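PDB 6DHX: TipC2 from Streptococcus intermedius B196, which probably protects the bacterium as an immunity protein by recognising an antibacterial toxin exported through its type VII secretion system. Local coordinates for residues D56-P61 with S82-N87; I77-S82 with N88-Y93; N101-I106 with D131-D136. All blocks are in the same frame, centred on the assembly; numbering follows the deposited sequence.

Contact 1 of 3, residues D56-P61 with S82-N87; sequences DSKFYP and SFLNKN
Two apolar contacts, Pro61 against Phe83 and Lys58 against Leu84, join residues 56-61 to residues 82-87, at the end of strand 74-82 and the turn after it, burying 180 Å² in all. At the inner one, the pyrrolidine ring of Pro61 lies obliquely against one corner of the Phe83 ring: Pro61 CD comes to 3.6 Å from Phe83 CE2, and the neighbouring Pro61 CG reaches Phe83 CE2 at 3.7 Å. With CG beside the backbone N (chi1 -62°), the Phe83 side chain turns its CE2-CZ end to the proline, although its CB does not point there.

The three antiparallel strands 59-65, 74-82 and 89-99 are consecutive in chain and sheet. Residues 83-88 form the turn of the hairpin between the last two, and the contact ties that turn back to the beginning of the first. Phe83 also meets Tyr26 edge-to-face and touches Thr29 of helix 21-32, while Pro61 packs on Thr29 and on Tyr33, so both partners share the cover of this helix.

The outer contact is aliphatic although one partner is a lysine. The Lys58 chain runs extended beyond CG, and its methylene CD meets the methyl CD2 of Leu84 at 3.9 Å. Its ammonium group continues past the leucine and has a long, weak ion pair with Asp55; Leu84 in turn touches Glu52.

Contact 2 of 3, residues I77-S82 with N88-Y93; sequences IAIDFS and NNILIY. With SO4 (sulfate ion), chain D.
Ile79 and Ile90 lie side by side, pointing the same way, on one face of the antiparallel pair 77-82 and 89-93, methyl CG2 of Ile79 pressing on methyl CG2 of Ile90 at 3.4 Å, nearer than two methyls normally come. Beside them the Phe81 ring roofs the same isoleucine: Ile90 CG2 sits under one face of the ring, offset toward its rim, and Ile90 CG1 lies 3.9 Å from Phe81 CE2. Ile92 CG1 also borders Ile79 CG2, 4.1 Å away, and this methyl rests in the notch between Ile90 and Ile92.

The other face is more polar. Tyr93 CG occupies the position between backbone N and carbonyl carbon (chi1 69°), which folds the ring across the neighbouring strand and over Ala78. The small Ala78 CB fills the hollow beneath it in a CH-pi contact, 4.1 Å from the ring centroid. Asp80 OD2 lies at the ring's edge, and a water donates to it while also bonding to Tyr93 OH. Asp80 OD1 is held by Ser62 and Tyr93 OH by Lys76. A second water bridges Ser82 OG and Asn89 OD1, donating to the latter; the two side chains make no direct hydrogen bond, and Asn89 ND2 turns to Asn87 O.

Six backbone hydrogen bonds hold this beta hairpin, two at each of the pairs Ala78-Tyr93, Asp80-Leu91 and Ser82-Asn89. At its turn end, Asn88 ND2 and Arg112 bind a sulfate that probably came from the crystallisation solution. Strands 59-65 and 102-111 flank the hairpin within the sheet, and helices 21-32 and 151-173 cover the face of Ile79, Phe81 and Ile90.

Contact 3 of 3, residues N101-I106 with D131-D136; sequences NVRVRI and DKYIED
Arg103 and Arg105 both set CG beside the backbone N and then bend at chi3, in opposite senses (-54° and 84°), and this carries the head of Arg103 to Asp131 and the shaft of Arg105 to Tyr133. The Arg103 guanidinium grips the carboxylate end-on in a two-pronged salt bridge. Its NH1 donates to Asp131 OD1 at 3.1 Å and its NH2 to Asp131 OD2 at 2.9 Å, both nearly straight. The acceptors lie close to the guanidinium plane, but the carboxylate is turned 57° against it, so each oxygen is met from above the carboxylate plane. Such a tilt departs from the coplanar form of a paired arginine-carboxylate bridge.

Tyr133 touches both arginines, its ring meeting Arg105 and its hydroxyl meeting Arg103. Arg105 CD and NE approach the CD1-CE1 bond of the ring obliquely; Tyr133 CE1, 3.0 Å from Arg105 NE, lies at the edge of the guanidinium, near its plane, and the two planes are nearly perpendicular. The phenol oxygen reaches the edge of the other guanidinium, with Tyr133 OH 3.5 Å from Arg103 NH2.

Acidic residues of adjoining strands complete the network. Glu95 makes salt bridges to Arg103 NH2 and Arg105 NE, and Glu126 makes one to Arg103 NH1. Two arginines thus face three carboxylates, which would be expected to stabilise the positive charge of the arginines.

Strands 102-106 and 131-134 are not paired: strand 116-127 runs between them as the sheet neighbour of both, and their axes come no closer than 9.2 Å. The side chains reach across that strand, over Ala124, with Glu95 contributed by strand 89-99. Helix 137-146, which begins just after Asp136 at its N-cap, packs against Val102, Val104 and Ile134.

In the fold
All three contacts belong to one curved sheet. Contact 2 is its buried core, centred about 5 Å from the centre of the chain, and joins neighbouring strands through backbone hydrogen bonds, with apolar packing on one face and water-bridged polar groups on the other. Contacts 1 and 3 lie farther out and are partly buried; both depend on side chains, apolar in contact 1 and charged in contact 3. Contacts 1 and 2 share Ser82 and meet where Pro61 O probably accepts a hydrogen bond from Phe81 N. On the other flank, Tyr93 of contact 2 packs on Arg105 and Ile106 of contact 3. Contacts 1 and 3 do not touch, their centres lying about 25 Å apart.

Contact 1 of 3, residues D56-P61 with S82-N87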
loop_
_atom_site.group_PDB
_atom_site.type_symbol
_atom_site.label_atom_id
_atom_site.label_comp_id
_atom_site.label_asym_id
_atom_site.label_seq_id
_atom_site.Cartn_x
_atom_site.Cartn_y
_atom_site.Cartn_z
ATOM N N ASP A 56 20.030 3.200 -13.814
ATOM C CA ASP A 56 20.535 4.369 -13.133
ATOM C C ASP A 56 19.984 5.655 -13.731
ATOM O O ASP A 56 20.085 6.704 -13.100
ATOM C CB ASP A 56 22.078 4.367 -13.201
ATOM C CG ASP A 56 22.695 5.521 -12.431
ATOM O OD1 ASP A 56 22.683 5.462 -11.178
ATOM O OD2 ASP A 56 23.165 6.493 -13.078
ATOM N N SER A 57 19.401 5.604 -14.928
ATOM C CA SER A 57 18.897 6.805 -15.583
ATOM C C SER A 57 17.423 7.099 -15.284
ATOM O O SER A 57 16.870 8.055 -15.850
ATOM C CB SER A 57 19.094 6.687 -17.098
ATOM O OG SER A 57 18.071 5.890 -17.678
ATOM N N LYS A 58 16.778 6.340 -14.390
ATOM C CA LYS A 58 15.342 6.472 -14.173
ATOM C C LYS A 58 14.990 6.512 -12.687
ATOM O O LYS A 58 15.667 5.913 -11.842
ATOM C CB LYS A 58 14.576 5.301 -14.831
ATOM C CG LYS A 58 14.740 5.264 -16.350
ATOM C CD LYS A 58 13.965 4.101 -16.957
ATOM C CE LYS A 58 14.185 3.996 -18.458
ATOM N NZ LYS A 58 13.424 2.831 -18.989
ATOM N N PHE A 59 13.868 7.150 -12.399
ATOM C CA PHE A 59 13.310 7.262 -11.059
ATOM C C PHE A 59 11.907 6.712 -11.032
ATOM O O PHE A 59 11.169 6.852 -12.018
ATOM C CB PHE A 59 13.229 8.724 -10.597
ATOM C CG PHE A 59 14.561 9.364 -10.443
ATOM C CD1 PHE A 59 15.179 9.993 -11.517
ATOM C CD2 PHE A 59 15.232 9.315 -9.220
ATOM C CE1 PHE A 59 16.458 10.583 -11.380
ATOM C CE2 PHE A 59 16.505 9.899 -9.072
ATOM C CZ PHE A 59 17.121 10.535 -10.160
ATOM N N TYR A 60 11.552 6.016 -9.881
ATOM C CA TYR A 60 10.156 5.561 -9.762
ATOM C C TYR A 60 9.391 6.459 -8.823
ATOM O O TYR A 60 9.992 7.100 -7.966
ATOM C CB TYR A 60 10.091 4.122 -9.231
ATOM C CG TYR A 60 10.614 3.938 -7.817
ATOM C CD1 TYR A 60 9.765 4.048 -6.711
ATOM C CD2 TYR A 60 11.943 3.558 -7.590
ATOM C CE1 TYR A 60 10.228 3.818 -5.432
ATOM C CE2 TYR A 60 12.414 3.332 -6.285
ATOM C CZ TYR A 60 11.535 3.465 -5.227
ATOM O OH TYR A 60 11.925 3.240 -3.924
ATOM N N PRO A 61 8.079 6.587 -9.031
ATOM C CA PRO A 61 7.260 7.433 -8.154
ATOM C C PRO A 61 6.850 6.667 -6.896
ATOM O O PRO A 61 6.601 5.452 -6.911
ATOM C CB PRO A 61 6.027 7.753 -9.021
ATOM C CG PRO A 61 5.860 6.535 -9.874
ATOM C CD PRO A 61 7.256 5.904 -10.062
ATOM N N SER A 82 6.349 -0.081 -9.000
ATOM C CA SER A 82 7.485 -0.776 -9.608
ATOM C C SER A 82 7.075 -1.047 -11.041
ATOM O O SER A 82 6.270 -1.947 -11.300
ATOM C CB SER A 82 7.846 -2.080 -8.891
ATOM O OG SER A 82 8.228 -1.804 -7.553
ATOM N N PHE A 83 7.591 -0.244 -11.956
ATOM C CA PHE A 83 7.201 -0.395 -13.356
ATOM C C PHE A 83 8.160 -1.250 -14.164
ATOM O O PHE A 83 7.777 -1.772 -15.227
ATOM C CB PHE A 83 7.146 0.973 -14.048
ATOM C CG PHE A 83 6.154 1.930 -13.487
ATOM C CD1 PHE A 83 4.837 1.549 -13.249
ATOM C CD2 PHE A 83 6.535 3.272 -13.253
ATOM C CE1 PHE A 83 3.907 2.461 -12.765
ATOM C CE2 PHE A 83 5.617 4.175 -12.760
ATOM C CZ PHE A 83 4.298 3.789 -12.524
ATOM N N LEU A 84 9.409 -1.356 -13.731
ATOM C CA LEU A 84 10.469 -1.841 -14.605
ATOM C C LEU A 84 10.826 -3.311 -14.403
ATOM O O LEU A 84 11.510 -3.878 -15.262
ATOM C CB LEU A 84 11.747 -1.012 -14.371
ATOM C CG LEU A 84 12.013 0.237 -15.200
ATOM C CD1 LEU A 84 10.773 1.032 -15.524
ATOM C CD2 LEU A 84 13.103 1.110 -14.532
ATOM N N ASN A 85 10.467 -3.915 -13.277
ATOM C CA ASN A 85 10.938 -5.259 -12.949
ATOM C C ASN A 85 9.977 -6.314 -13.513
ATOM O O ASN A 85 8.897 -5.994 -14.013
ATOM C CB ASN A 85 11.076 -5.427 -11.438
ATOM C CG ASN A 85 9.772 -5.177 -10.703
ATOM O OD1 ASN A 85 8.956 -4.338 -11.132
ATOM N ND2 ASN A 85 9.566 -5.882 -9.594
ATOM N N LYS A 86 10.380 -7.585 -13.415
ATOM C CA LYS A 86 9.557 -8.655 -13.989
ATOM C C LYS A 86 8.272 -8.836 -13.201
ATOM O O LYS A 86 7.222 -9.130 -13.780
ATOM C CB LYS A 86 10.337 -9.965 -14.028
ATOM C CG LYS A 86 11.425 -9.984 -15.085
ATOM C CD LYS A 86 12.184 -11.316 -15.013
ATOM C CE LYS A 86 13.310 -11.341 -16.034
ATOM N NZ LYS A 86 14.129 -12.583 -15.891
ATOM N N ASN A 87 8.335 -8.667 -11.888
ATOM C CA ASN A 87 7.141 -8.762 -11.037
ATOM C C ASN A 87 6.593 -7.361 -10.747
ATOM O O ASN A 87 6.526 -6.852 -9.596
ATOM C CB ASN A 87 7.477 -9.524 -9.746
ATOM C CG ASN A 87 6.224 -10.039 -9.046
ATOM O OD1 ASN A 87 5.173 -10.209 -9.678
ATOM N ND2 ASN A 87 6.314 -10.247 -7.742
#

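Contact 2 of 3, residues I77-S82 with N88-Y93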
loop_
_atom_site.group_PDB
_atom_site.type_symbol
_atom_site.label_atom_id
_atom_site.label_comp_id
_atom_site.label_asym_id
_atom_site.label_seq_id
_atom_site.Cartn_x
_atom_site.Cartn_y
_atom_site.Cartn_z
ATOM N N ILE A 77 1.713 5.990 5.665
ATOM C CA ILE A 77 0.872 5.414 4.628
ATOM C C ILE A 77 1.550 5.748 3.312
ATOM O O ILE A 77 1.832 6.919 3.041
ATOM C CB ILE A 77 -0.581 5.974 4.647
ATOM C CG1 ILE A 77 -1.223 5.910 6.037
ATOM C CG2 ILE A 77 -1.445 5.246 3.565
ATOM C CD1 ILE A 77 -2.493 6.800 6.190
ATOM N N ALA A 78 1.815 4.740 2.491
ATOM C CA ALA A 78 2.648 4.983 1.316
ATOM C C ALA A 78 2.207 4.098 0.164
ATOM O O ALA A 78 1.598 3.039 0.359
ATOM C CB ALA A 78 4.131 4.754 1.653
ATOM N N ILE A 79 2.479 4.567 -1.056
ATOM C CA ILE A 79 2.221 3.789 -2.272
ATOM C C ILE A 79 3.497 3.797 -3.089
ATOM O O ILE A 79 3.973 4.863 -3.458
ATOM C CB ILE A 79 1.074 4.367 -3.120
ATOM C CG1 ILE A 79 -0.170 4.653 -2.261
ATOM C CG2 ILE A 79 0.769 3.388 -4.275
ATOM C CD1 ILE A 79 -1.262 5.448 -3.026
ATOM N N ASP A 80 4.054 2.626 -3.362
ATOM C CA ASP A 80 5.242 2.525 -4.207
ATOM C C ASP A 80 4.861 1.897 -5.537
ATOM O O ASP A 80 4.069 0.965 -5.569
ATOM C CB ASP A 80 6.336 1.656 -3.557
ATOM C CG ASP A 80 7.045 2.362 -2.435
ATOM O OD1 ASP A 80 7.158 3.580 -2.498
ATOM O OD2 ASP A 80 7.431 1.716 -1.428
ATOM N N PHE A 81 5.458 2.370 -6.630
ATOM C CA PHE A 81 5.208 1.820 -7.962
ATOM C C PHE A 81 6.465 1.165 -8.514
ATOM O O PHE A 81 7.538 1.782 -8.466
ATOM C CB PHE A 81 4.789 2.963 -8.900
ATOM C CG PHE A 81 3.444 3.503 -8.575
ATOM C CD1 PHE A 81 3.286 4.445 -7.563
ATOM C CD2 PHE A 81 2.311 3.031 -9.244
ATOM C CE1 PHE A 81 2.006 4.958 -7.208
ATOM C CE2 PHE A 81 1.034 3.517 -8.904
ATOM C CZ PHE A 81 0.880 4.475 -7.856
ATOM N N SER A 82 6.349 -0.081 -9.000
ATOM C CA SER A 82 7.485 -0.776 -9.608
ATOM C C SER A 82 7.075 -1.047 -11.041
ATOM O O SER A 82 6.270 -1.947 -11.300
ATOM C CB SER A 82 7.846 -2.080 -8.891
ATOM O OG SER A 82 8.228 -1.804 -7.553
ATOM N N ASN A 88 6.182 -6.687 -11.814
ATOM C CA ASN A 88 5.862 -5.283 -11.652
ATOM C C ASN A 88 4.532 -5.138 -10.911
ATOM O O ASN A 88 3.705 -6.041 -10.917
ATOM C CB ASN A 88 5.835 -4.597 -13.013
ATOM C CG ASN A 88 4.805 -5.217 -13.980
ATOM O OD1 ASN A 88 4.674 -6.442 -14.090
ATOM N ND2 ASN A 88 4.097 -4.349 -14.715
ATOM N N ASN A 89 4.364 -4.023 -10.194
ATOM C CA ASN A 89 3.341 -4.030 -9.145
ATOM C C ASN A 89 3.123 -2.612 -8.621
ATOM O O ASN A 89 3.924 -1.710 -8.861
ATOM C CB ASN A 89 3.740 -4.976 -7.971
ATOM C CG ASN A 89 4.962 -4.475 -7.171
ATOM O OD1 ASN A 89 4.813 -3.649 -6.267
ATOM N ND2 ASN A 89 6.181 -4.991 -7.508
ATOM N N ILE A 90 2.014 -2.439 -7.896
ATOM C CA ILE A 90 1.830 -1.318 -6.972
ATOM C C ILE A 90 1.812 -1.911 -5.583
ATOM O O ILE A 90 1.240 -2.989 -5.367
ATOM C CB ILE A 90 0.501 -0.580 -7.172
ATOM C CG1 ILE A 90 0.210 -0.278 -8.596
ATOM C CG2 ILE A 90 0.367 0.590 -6.246
ATOM C CD1 ILE A 90 -1.167 -0.858 -8.843
ATOM N N LEU A 91 2.426 -1.213 -4.640
ATOM C CA LEU A 91 2.431 -1.657 -3.241
ATOM C C LEU A 91 1.825 -0.530 -2.422
ATOM O O LEU A 91 2.360 0.586 -2.427
ATOM C CB LEU A 91 3.850 -1.944 -2.770
ATOM C CG LEU A 91 3.930 -2.057 -1.237
ATOM C CD1 LEU A 91 3.261 -3.403 -0.779
ATOM C CD2 LEU A 91 5.370 -2.009 -0.830
ATOM N N ILE A 92 0.711 -0.812 -1.735
ATOM C CA ILE A 92 0.099 0.117 -0.788
ATOM C C ILE A 92 0.405 -0.441 0.596
ATOM O O ILE A 92 0.063 -1.588 0.877
ATOM C CB ILE A 92 -1.422 0.217 -0.999
ATOM C CG1 ILE A 92 -1.727 0.749 -2.417
ATOM C CG2 ILE A 92 -2.086 1.048 0.148
ATOM C CD1 ILE A 92 -3.193 0.444 -2.839
ATOM N N TYR A 93 1.042 0.338 1.461
ATOM C CA TYR A 93 1.278 -0.177 2.798
ATOM C C TYR A 93 1.084 0.916 3.831
ATOM O O TYR A 93 1.104 2.117 3.541
ATOM C CB TYR A 93 2.668 -0.827 2.945
ATOM C CG TYR A 93 3.864 0.093 2.889
ATOM C CD1 TYR A 93 4.417 0.480 1.670
ATOM C CD2 TYR A 93 4.464 0.536 4.075
ATOM C CE1 TYR A 93 5.548 1.325 1.629
ATOM C CE2 TYR A 93 5.565 1.363 4.053
ATOM C CZ TYR A 93 6.112 1.764 2.832
ATOM O OH TYR A 93 7.244 2.585 2.815
HETATM S S SO4 D . 2.213 -4.389 -17.868
HETATM O O1 SO4 D . 2.002 -4.651 -16.456
HETATM O O2 SO4 D . 1.457 -5.308 -18.683
HETATM O O3 SO4 D . 3.640 -4.484 -18.128
HETATM O O4 SO4 D . 1.692 -3.105 -18.167
HETATM O O HOH W 1 6.258 -1.503 -5.676
HETATM O O HOH W 2 8.246 3.328 0.479
#

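Contact 3 of 3, residues N101-I106 with D131-D136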
loop_
_atom_site.group_PDB
_atom_site.type_symbol
_atom_site.label_atom_id
_atom_site.label_comp_id
_atom_site.label_asym_id
_atom_site.label_seq_id
_atom_site.Cartn_x
_atom_site.Cartn_y
_atom_site.Cartn_z
ATOM N N ASN A 101 7.594 0.749 21.174
ATOM C CA ASN A 101 8.670 0.393 20.241
ATOM C C ASN A 101 8.274 -0.719 19.267
ATOM O O ASN A 101 9.135 -1.415 18.732
ATOM C CB ASN A 101 9.945 0.005 20.992
ATOM C CG ASN A 101 10.396 1.086 21.950
ATOM O OD1 ASN A 101 10.759 2.186 21.531
ATOM N ND2 ASN A 101 10.375 0.783 23.245
ATOM N N VAL A 102 6.990 -0.900 18.987
ATOM C CA VAL A 102 6.569 -1.965 18.070
ATOM C C VAL A 102 5.479 -1.419 17.164
ATOM O O VAL A 102 4.520 -0.818 17.654
ATOM C CB VAL A 102 6.065 -3.222 18.816
ATOM C CG1 VAL A 102 5.626 -4.293 17.803
ATOM C CG2 VAL A 102 7.156 -3.791 19.770
ATOM N N ARG A 103 5.626 -1.617 15.844
ATOM C CA ARG A 103 4.617 -1.210 14.869
ATOM C C ARG A 103 4.212 -2.414 14.042
ATOM O O ARG A 103 5.029 -3.303 13.771
ATOM C CB ARG A 103 5.121 -0.087 13.909
ATOM C CG ARG A 103 5.756 1.134 14.661
ATOM C CD ARG A 103 5.953 2.302 13.679
ATOM N NE ARG A 103 6.714 1.950 12.471
ATOM C CZ ARG A 103 8.051 1.898 12.427
ATOM N NH1 ARG A 103 8.757 2.148 13.523
ATOM N NH2 ARG A 103 8.674 1.585 11.290
ATOM N N VAL A 104 2.955 -2.450 13.655
ATOM C CA VAL A 104 2.496 -3.394 12.652
ATOM C C VAL A 104 2.536 -2.711 11.292
ATOM O O VAL A 104 2.322 -1.504 11.167
ATOM C CB VAL A 104 1.083 -3.903 12.994
ATOM C CG1 VAL A 104 0.043 -2.764 12.808
ATOM C CG2 VAL A 104 0.721 -5.102 12.181
ATOM N N ARG A 105 2.889 -3.472 10.272
ATOM C CA ARG A 105 2.922 -2.967 8.907
ATOM C C ARG A 105 1.994 -3.842 8.104
ATOM O O ARG A 105 2.187 -5.058 8.056
ATOM C CB ARG A 105 4.321 -3.045 8.322
ATOM C CG ARG A 105 5.437 -2.717 9.271
ATOM C CD ARG A 105 6.770 -3.109 8.614
ATOM N NE ARG A 105 7.308 -2.080 7.708
ATOM C CZ ARG A 105 6.971 -1.888 6.431
ATOM N NH1 ARG A 105 7.563 -0.918 5.737
ATOM N NH2 ARG A 105 6.028 -2.616 5.858
ATOM N N ILE A 106 0.995 -3.252 7.466
ATOM C CA ILE A 106 0.112 -4.041 6.628
ATOM C C ILE A 106 0.449 -3.685 5.186
ATOM O O ILE A 106 0.452 -2.504 4.805
ATOM C CB ILE A 106 -1.367 -3.811 7.002
ATOM C CG1 ILE A 106 -1.586 -4.402 8.409
ATOM C CG2 ILE A 106 -2.298 -4.526 6.067
ATOM C CD1 ILE A 106 -2.971 -4.096 9.017
ATOM N N ASP A 131 14.981 0.731 12.833
ATOM C CA ASP A 131 13.932 -0.276 12.883
ATOM C C ASP A 131 14.532 -1.610 12.459
ATOM O O ASP A 131 15.316 -1.669 11.509
ATOM C CB ASP A 131 12.760 0.067 11.954
ATOM C CG ASP A 131 11.963 1.294 12.406
ATOM O OD1 ASP A 131 11.778 1.510 13.623
ATOM O OD2 ASP A 131 11.490 2.043 11.530
ATOM N N LYS A 132 14.165 -2.674 13.169
ATOM C CA LYS A 132 14.413 -4.037 12.729
ATOM C C LYS A 132 13.099 -4.613 12.214
ATOM O O LYS A 132 12.074 -4.518 12.891
ATOM C CB LYS A 132 14.967 -4.895 13.871
ATOM N N TYR A 133 13.128 -5.210 11.029
ATOM C CA TYR A 133 11.903 -5.679 10.394
ATOM C C TYR A 133 11.713 -7.183 10.547
ATOM O O TYR A 133 12.656 -7.968 10.395
ATOM C CB TYR A 133 11.895 -5.263 8.929
ATOM C CG TYR A 133 11.543 -3.800 8.822
ATOM C CD1 TYR A 133 10.287 -3.351 9.199
ATOM C CD2 TYR A 133 12.478 -2.857 8.413
ATOM C CE1 TYR A 133 9.958 -2.001 9.121
ATOM C CE2 TYR A 133 12.149 -1.512 8.334
ATOM C CZ TYR A 133 10.887 -1.097 8.693
ATOM O OH TYR A 133 10.544 0.240 8.622
ATOM N N ILE A 134 10.485 -7.583 10.874
ATOM C CA ILE A 134 10.152 -8.977 11.143
ATOM C C ILE A 134 8.998 -9.384 10.251
ATOM O O ILE A 134 7.953 -8.718 10.239
ATOM C CB ILE A 134 9.807 -9.202 12.624
ATOM C CG1 ILE A 134 11.000 -8.776 13.486
ATOM C CG2 ILE A 134 9.388 -10.647 12.894
ATOM C CD1 ILE A 134 10.825 -9.084 14.956
ATOM N N GLU A 135 9.205 -10.454 9.462
ATOM C CA GLU A 135 8.211 -10.938 8.515
ATOM C C GLU A 135 7.870 -12.408 8.692
ATOM O O GLU A 135 6.827 -12.841 8.198
ATOM C CB GLU A 135 8.665 -10.724 7.051
ATOM C CG GLU A 135 10.113 -10.340 6.897
ATOM C CD GLU A 135 10.286 -8.914 6.364
ATOM O OE1 GLU A 135 11.234 -8.673 5.585
ATOM O OE2 GLU A 135 9.475 -8.033 6.723
ATOM N N ASP A 136 8.685 -13.181 9.400
ATOM C CA ASP A 136 8.353 -14.583 9.596
ATOM C C ASP A 136 6.996 -14.755 10.276
ATOM O O ASP A 136 6.734 -14.164 11.320
ATOM C CB ASP A 136 9.452 -15.255 10.444
ATOM C CG ASP A 136 9.136 -16.718 10.755
ATOM O OD1 ASP A 136 8.513 -16.979 11.809
ATOM O OD2 ASP A 136 9.504 -17.579 9.929
#